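Local coordinates for tailspike protein (Acinetobacter phage vB_ApiP_P1, PDB 6E1R) that probably recognises and cleaves the capsular polysaccharide of Acinetobacter baumannii, its trimeric tailspike serving the phage for attachment to the host cell, at residues A[193-198]-A[215-220]. Sequence-based numbering, arbitrary orientation.
Sequences STFDHC and CDFQKC
The hydroxyl of T194 gives its proton to the carboxylate of D216, with OG1 2.8 Å from OD1, and it meets the syn lone pair, on the side of the other carboxylate oxygen. D216 carries CG between its backbone N and carbonyl carbon (chi1 66°), which swings the carboxylate across to the neighbouring strand. OG1 is also hydrogen-bonded to NE2 of H197 of the third subunit, so two groups grip this buried oxygen. The strand backbones carrying the pair are joined by a parallel ladder: F195 N donates to D216 O, Q218 N reaches F195 O at 2.8 Å, and H197 N closes on Q218 O.

On the opposite face of the sheet F195 and F217 point the same way, their planes only 8° apart. The rings are slid so far that they barely overlap, with CD1 of F195 3.5 Å from CE2 of F217, over the rim of the F217 face. In the adjoining rungs F253 stacks on F217 and F166 meets F195 nearly parallel, giving a row of near-parallel phenylalanines.

Where both strands turn, the backbones of H197 and K219 adopt left-handed conformations, and CB of K219 sits over one face of the imidazole, 4.0 Å from the centroid of the H197 ring. K219 stays extended beyond CG, and its NZ is hydrogen-bonded to O of S193 and of L214 of the second subunit and salt-bridged to OD2 of its D216. Thus one face of the ladder serves the trimer interface while the other lines the interior. Successive strands in parallel register, aligned turns and an internal aromatic ladder are characteristic of the right-handed parallel beta-helix of phage tailspikes.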
# COMPACT_ATOMS: atom_id res chain seq x y z
N SER A 193 11.77 -4.89 -17.56
CA SER A 193 12.73 -5.82 -16.99
C SER A 193 12.33 -6.19 -15.57
O SER A 193 11.48 -5.54 -14.94
CB SER A 193 14.15 -5.23 -16.99
OG SER A 193 15.10 -6.17 -16.54
N THR A 194 12.95 -7.25 -15.06
CA THR A 194 12.73 -7.70 -13.69
C THR A 194 14.08 -8.06 -13.08
O THR A 194 14.87 -8.78 -13.70
CB THR A 194 11.80 -8.92 -13.63
OG1 THR A 194 10.52 -8.57 -14.20
CG2 THR A 194 11.60 -9.38 -12.20
N PHE A 195 14.34 -7.54 -11.89
CA PHE A 195 15.56 -7.83 -11.14
C PHE A 195 15.16 -8.62 -9.90
O PHE A 195 14.67 -8.05 -8.92
CB PHE A 195 16.31 -6.55 -10.79
CG PHE A 195 16.81 -5.80 -11.99
CD1 PHE A 195 15.99 -4.88 -12.63
CD2 PHE A 195 18.08 -6.02 -12.50
CE1 PHE A 195 16.44 -4.18 -13.74
CE2 PHE A 195 18.53 -5.33 -13.61
CZ PHE A 195 17.71 -4.41 -14.23
N ASP A 196 15.36 -9.94 -9.95
CA ASP A 196 14.95 -10.84 -8.88
C ASP A 196 16.16 -11.21 -8.04
O ASP A 196 17.04 -11.95 -8.49
CB ASP A 196 14.29 -12.09 -9.47
CG ASP A 196 13.76 -13.03 -8.40
OD1 ASP A 196 13.74 -12.65 -7.21
OD2 ASP A 196 13.35 -14.16 -8.75
N HIS A 197 16.21 -10.69 -6.81
CA HIS A 197 17.26 -11.01 -5.84
C HIS A 197 18.65 -10.74 -6.40
O HIS A 197 19.60 -11.47 -6.11
CB HIS A 197 17.14 -12.46 -5.36
CG HIS A 197 15.94 -12.72 -4.50
ND1 HIS A 197 14.66 -12.73 -4.99
CD2 HIS A 197 15.84 -12.99 -3.18
CE1 HIS A 197 13.81 -12.99 -4.01
NE2 HIS A 197 14.51 -13.15 -2.90
N CYS A 198 18.78 -9.69 -7.20
CA CYS A 198 20.08 -9.30 -7.72
C CYS A 198 20.82 -8.45 -6.71
O CYS A 198 20.24 -7.57 -6.06
CB CYS A 198 19.93 -8.56 -9.05
SG CYS A 198 19.31 -9.58 -10.41
N CYS A 215 10.35 -1.36 -14.70
CA CYS A 215 11.21 -2.35 -14.07
C CYS A 215 10.79 -2.54 -12.62
O CYS A 215 10.58 -1.56 -11.89
CB CYS A 215 12.68 -1.93 -14.13
SG CYS A 215 13.35 -1.84 -15.80
N ASP A 216 10.67 -3.79 -12.19
CA ASP A 216 10.41 -4.13 -10.80
C ASP A 216 11.63 -4.79 -10.19
O ASP A 216 12.35 -5.53 -10.86
CB ASP A 216 9.19 -5.05 -10.67
CG ASP A 216 9.41 -6.41 -11.29
OD1 ASP A 216 9.93 -6.46 -12.42
OD2 ASP A 216 9.07 -7.42 -10.64
N PHE A 217 11.86 -4.52 -8.91
CA PHE A 217 13.01 -5.03 -8.18
C PHE A 217 12.51 -5.85 -7.00
O PHE A 217 11.83 -5.32 -6.12
CB PHE A 217 13.91 -3.89 -7.70
CG PHE A 217 14.55 -3.10 -8.81
CD1 PHE A 217 13.82 -2.20 -9.55
CD2 PHE A 217 15.90 -3.25 -9.09
CE1 PHE A 217 14.41 -1.47 -10.57
CE2 PHE A 217 16.50 -2.53 -10.10
CZ PHE A 217 15.75 -1.64 -10.84
N GLN A 218 12.86 -7.14 -6.98
CA GLN A 218 12.37 -8.07 -5.97
C GLN A 218 13.52 -8.43 -5.04
O GLN A 218 14.36 -9.27 -5.37
CB GLN A 218 11.76 -9.30 -6.62
CG GLN A 218 10.56 -9.00 -7.50
CD GLN A 218 9.38 -8.47 -6.71
OE1 GLN A 218 9.29 -8.65 -5.49
NE2 GLN A 218 8.46 -7.79 -7.39
N LYS A 219 13.54 -7.79 -3.87
CA LYS A 219 14.53 -8.04 -2.82
C LYS A 219 15.95 -7.96 -3.36
O LYS A 219 16.77 -8.87 -3.18
CB LYS A 219 14.27 -9.37 -2.11
CG LYS A 219 14.93 -9.43 -0.74
CD LYS A 219 14.28 -10.45 0.16
CE LYS A 219 14.79 -10.31 1.59
NZ LYS A 219 13.97 -11.07 2.56
N CYS A 220 16.24 -6.87 -4.05
CA CYS A 220 17.59 -6.61 -4.50
C CYS A 220 18.38 -5.94 -3.38
O CYS A 220 17.82 -5.42 -2.41
CB CYS A 220 17.59 -5.74 -5.75
SG CYS A 220 16.85 -6.53 -7.19